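Local structure of transcriptional activator, putative (Pyrococcus furiosus, 1RTW) at residues B[18-29]-B[134-145]. The protein is of unknown function but belongs to the all-helical TENA/THI-4/PQQC family and has been called a putative transcriptional activator. Numbering follows the deposited sequence.
Sequences LPHKFLIEMAEN and EAWKWVRENLKE
Pro19, which follows a cis peptide bond, sets CB and CG over one face of the Trp138 indole. Its CB sits 3.3 Å from the centroid of the six-membered ring, 8° off the ring normal, a CH-pi contact. Asn142 ND2 donates to Trp138 O (3.1 Å), which holds it over the face opposite Pro19. Trp138 chi1 of -174° sets CG anti to the backbone N and carries the ring across to helix 21-28, where Leu23 O meets its edge.

Deeper in, Leu23 forks over helix 118-142. CD1 reaches Ala135 CB at 3.6 Å, and CD2 reaches Val139 CG2 at 3.7 Å. Selenomethionine Met26 is bent at chi2 and chi3, which brings CE to the edge of the Trp136 ring, 3.9 Å from CZ3. Ile153 of helix 150-157 touches both Met26 and Val139.

Ala27 CB packs 3.4 Å from Asn142 O. One nearly straight hydrogen bond joins the segments, Lys144 N to Ala27 O (3.1 Å), at the C-terminal side of the contact. The axes of 21-28 and 134-142 approach to 8.5 Å and cross at -33°, a near-parallel helix pair within the all-helical TENA/THI-4/PQQC fold.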
# COMPACT_ATOMS: atom_id res chain seq x y z
N LEU B 18 -23.08 -23.92 8.60
CA LEU B 18 -24.35 -23.58 9.22
C LEU B 18 -25.18 -24.85 9.39
O LEU B 18 -26.19 -25.05 8.69
CB LEU B 18 -25.11 -22.55 8.37
CG LEU B 18 -24.45 -21.18 8.20
CD1 LEU B 18 -25.15 -20.36 7.13
CD2 LEU B 18 -24.46 -20.46 9.53
N PRO B 19 -24.81 -25.72 10.35
CA PRO B 19 -23.68 -25.57 11.27
C PRO B 19 -22.45 -26.40 10.92
O PRO B 19 -22.51 -27.37 10.16
CB PRO B 19 -24.27 -26.09 12.56
CG PRO B 19 -24.99 -27.33 12.05
CD PRO B 19 -25.65 -26.86 10.76
N HIS B 20 -21.31 -26.01 11.48
CA HIS B 20 -20.07 -26.74 11.30
C HIS B 20 -19.93 -27.54 12.58
O HIS B 20 -20.53 -27.19 13.59
CB HIS B 20 -18.88 -25.80 11.15
CG HIS B 20 -17.55 -26.49 11.09
ND1 HIS B 20 -16.85 -26.84 12.22
CD2 HIS B 20 -16.81 -26.91 10.04
CE1 HIS B 20 -15.72 -27.44 11.87
NE2 HIS B 20 -15.68 -27.49 10.54
N LYS B 21 -19.13 -28.61 12.53
CA LYS B 21 -18.89 -29.48 13.68
C LYS B 21 -18.67 -28.66 14.95
O LYS B 21 -19.29 -28.92 15.98
CB LYS B 21 -17.66 -30.36 13.40
CG LYS B 21 -17.31 -31.34 14.50
CD LYS B 21 -15.99 -32.06 14.17
CE LYS B 21 -15.58 -33.01 15.29
NZ LYS B 21 -14.25 -33.63 15.02
N PHE B 22 -17.83 -27.63 14.84
CA PHE B 22 -17.51 -26.76 15.96
C PHE B 22 -18.74 -26.09 16.57
O PHE B 22 -18.83 -25.96 17.79
CB PHE B 22 -16.49 -25.70 15.53
CG PHE B 22 -15.96 -24.87 16.67
CD1 PHE B 22 -16.57 -23.67 17.01
CD2 PHE B 22 -14.83 -25.28 17.37
CE1 PHE B 22 -16.05 -22.88 18.03
CE2 PHE B 22 -14.30 -24.49 18.40
CZ PHE B 22 -14.92 -23.29 18.73
N LEU B 23 -19.67 -25.67 15.72
CA LEU B 23 -20.89 -25.01 16.18
C LEU B 23 -21.86 -25.96 16.87
O LEU B 23 -22.56 -25.57 17.80
CB LEU B 23 -21.58 -24.28 15.02
CG LEU B 23 -20.71 -23.27 14.25
CD1 LEU B 23 -21.53 -22.58 13.19
CD2 LEU B 23 -20.11 -22.24 15.19
N ILE B 24 -21.90 -27.21 16.41
CA ILE B 24 -22.77 -28.22 17.00
C ILE B 24 -22.31 -28.50 18.42
O ILE B 24 -23.12 -28.63 19.34
CB ILE B 24 -22.70 -29.56 16.24
CG1 ILE B 24 -23.25 -29.40 14.82
CG2 ILE B 24 -23.47 -30.64 16.99
CD1 ILE B 24 -23.05 -30.63 13.95
N GLU B 25 -20.99 -28.55 18.60
CA GLU B 25 -20.43 -28.83 19.90
C GLU B 25 -20.59 -27.67 20.86
O GLU B 25 -20.77 -27.87 22.05
CB GLU B 25 -18.97 -29.27 19.76
CG GLU B 25 -18.83 -30.54 18.94
CD GLU B 25 -17.42 -31.08 18.89
OE1 GLU B 25 -16.49 -30.45 19.42
OE2 GLU B 25 -17.25 -32.17 18.31
N MSE B 26 -20.52 -26.45 20.33
CA MSE B 26 -20.72 -25.26 21.15
C MSE B 26 -22.17 -25.27 21.65
O MSE B 26 -22.43 -25.02 22.83
CB MSE B 26 -20.49 -23.99 20.31
CG MSE B 26 -19.04 -23.66 20.00
SE MSE B 26 -18.06 -22.89 21.48
CE MSE B 26 -19.41 -21.70 22.15
N ALA B 27 -23.08 -25.61 20.74
CA ALA B 27 -24.52 -25.65 21.02
C ALA B 27 -24.95 -26.76 21.97
O ALA B 27 -25.88 -26.57 22.76
CB ALA B 27 -25.31 -25.75 19.71
N GLU B 28 -24.29 -27.91 21.89
CA GLU B 28 -24.61 -29.05 22.75
C GLU B 28 -23.67 -29.13 23.94
O GLU B 28 -23.81 -30.02 24.78
CB GLU B 28 -24.53 -30.35 21.95
CG GLU B 28 -25.51 -30.43 20.77
CD GLU B 28 -25.41 -31.73 19.98
OE1 GLU B 28 -24.64 -32.63 20.39
OE2 GLU B 28 -26.11 -31.87 18.95
N ASN B 29 -22.72 -28.20 24.01
CA ASN B 29 -21.72 -28.15 25.07
C ASN B 29 -20.79 -29.35 25.14
O ASN B 29 -20.14 -29.59 26.17
CB ASN B 29 -22.36 -27.90 26.43
CG ASN B 29 -22.27 -26.45 26.84
OD1 ASN B 29 -23.22 -25.69 26.67
ND2 ASN B 29 -21.10 -26.05 27.34
N GLU B 134 -24.20 -15.14 11.15
CA GLU B 134 -25.03 -16.33 10.92
C GLU B 134 -24.63 -17.53 11.77
O GLU B 134 -25.48 -18.17 12.39
CB GLU B 134 -25.01 -16.70 9.44
CG GLU B 134 -25.72 -15.70 8.53
CD GLU B 134 -27.18 -15.50 8.90
OE1 GLU B 134 -27.85 -16.49 9.25
OE2 GLU B 134 -27.66 -14.35 8.83
N ALA B 135 -23.32 -17.82 11.83
CA ALA B 135 -22.81 -18.96 12.59
C ALA B 135 -23.14 -18.88 14.07
O ALA B 135 -23.65 -19.83 14.65
CB ALA B 135 -21.31 -19.08 12.40
N TRP B 136 -22.85 -17.73 14.67
CA TRP B 136 -23.11 -17.54 16.08
C TRP B 136 -24.61 -17.38 16.36
O TRP B 136 -25.07 -17.65 17.46
CB TRP B 136 -22.28 -16.37 16.61
CG TRP B 136 -20.83 -16.71 16.57
CD1 TRP B 136 -19.92 -16.32 15.62
CD2 TRP B 136 -20.13 -17.59 17.46
NE1 TRP B 136 -18.71 -16.92 15.86
CE2 TRP B 136 -18.80 -17.70 16.97
CE3 TRP B 136 -20.49 -18.30 18.60
CZ2 TRP B 136 -17.85 -18.50 17.60
CZ3 TRP B 136 -19.54 -19.09 19.23
CH2 TRP B 136 -18.23 -19.18 18.72
N LYS B 137 -25.36 -16.99 15.34
CA LYS B 137 -26.81 -16.85 15.48
C LYS B 137 -27.35 -18.28 15.55
O LYS B 137 -28.23 -18.59 16.37
CB LYS B 137 -27.40 -16.10 14.29
CG LYS B 137 -28.75 -15.46 14.57
CD LYS B 137 -29.12 -14.42 13.52
CE LYS B 137 -29.23 -15.02 12.13
NZ LYS B 137 -29.57 -14.00 11.10
N TRP B 138 -26.79 -19.16 14.72
CA TRP B 138 -27.19 -20.56 14.71
C TRP B 138 -26.93 -21.16 16.09
O TRP B 138 -27.77 -21.88 16.63
CB TRP B 138 -26.39 -21.35 13.67
CG TRP B 138 -26.88 -22.78 13.53
CD1 TRP B 138 -27.80 -23.25 12.64
CD2 TRP B 138 -26.50 -23.91 14.34
NE1 TRP B 138 -28.02 -24.59 12.84
CE2 TRP B 138 -27.24 -25.01 13.88
CE3 TRP B 138 -25.62 -24.08 15.41
CZ2 TRP B 138 -27.12 -26.29 14.45
CZ3 TRP B 138 -25.49 -25.35 15.98
CH2 TRP B 138 -26.25 -26.44 15.49
N VAL B 139 -25.76 -20.86 16.64
CA VAL B 139 -25.39 -21.36 17.95
C VAL B 139 -26.36 -20.88 19.04
O VAL B 139 -26.80 -21.68 19.86
CB VAL B 139 -23.95 -20.97 18.32
CG1 VAL B 139 -23.65 -21.33 19.76
CG2 VAL B 139 -22.97 -21.70 17.41
N ARG B 140 -26.72 -19.60 19.02
CA ARG B 140 -27.64 -19.07 20.02
C ARG B 140 -29.01 -19.75 19.93
O ARG B 140 -29.67 -19.98 20.94
CB ARG B 140 -27.82 -17.56 19.85
CG ARG B 140 -28.77 -16.94 20.89
CD ARG B 140 -29.12 -15.50 20.55
NE ARG B 140 -29.73 -15.37 19.23
CZ ARG B 140 -29.87 -14.22 18.57
NH1 ARG B 140 -29.45 -13.08 19.11
NH2 ARG B 140 -30.43 -14.21 17.37
N GLU B 141 -29.39 -20.11 18.71
CA GLU B 141 -30.67 -20.73 18.43
C GLU B 141 -30.72 -22.24 18.60
O GLU B 141 -31.79 -22.84 18.50
CB GLU B 141 -31.13 -20.34 17.03
CG GLU B 141 -31.40 -18.85 16.90
CD GLU B 141 -31.53 -18.36 15.47
OE1 GLU B 141 -31.40 -19.18 14.53
OE2 GLU B 141 -31.77 -17.15 15.28
N ASN B 142 -29.58 -22.88 18.85
CA ASN B 142 -29.57 -24.32 19.05
C ASN B 142 -28.89 -24.68 20.36
O ASN B 142 -28.59 -25.85 20.63
CB ASN B 142 -28.91 -25.03 17.86
CG ASN B 142 -29.83 -25.12 16.65
OD1 ASN B 142 -30.61 -26.07 16.52
ND2 ASN B 142 -29.76 -24.12 15.78
N LEU B 143 -28.71 -23.67 21.20
CA LEU B 143 -28.09 -23.81 22.51
C LEU B 143 -29.02 -24.55 23.47
O LEU B 143 -30.07 -24.03 23.85
CB LEU B 143 -27.77 -22.42 23.06
CG LEU B 143 -26.73 -22.25 24.16
CD1 LEU B 143 -25.37 -22.74 23.68
CD2 LEU B 143 -26.64 -20.78 24.55
N LYS B 144 -28.64 -25.78 23.84
CA LYS B 144 -29.43 -26.59 24.77
C LYS B 144 -29.49 -25.88 26.11
O LYS B 144 -30.58 -25.57 26.61
CB LYS B 144 -28.82 -27.98 24.98
CG LYS B 144 -28.73 -28.85 23.74
CD LYS B 144 -28.50 -30.30 24.14
CE LYS B 144 -27.30 -30.45 25.07
NZ LYS B 144 -27.12 -31.85 25.56
N GLU B 145 -28.32 -25.62 26.68
CA GLU B 145 -28.23 -24.91 27.95
C GLU B 145 -27.21 -23.80 27.80
O GLU B 145 -26.65 -23.59 26.72
CB GLU B 145 -27.84 -25.84 29.10
CG GLU B 145 -26.47 -26.49 28.99
CD GLU B 145 -26.50 -27.77 28.18
OE1 GLU B 145 -26.98 -28.80 28.71
OE2 GLU B 145 -26.05 -27.75 27.01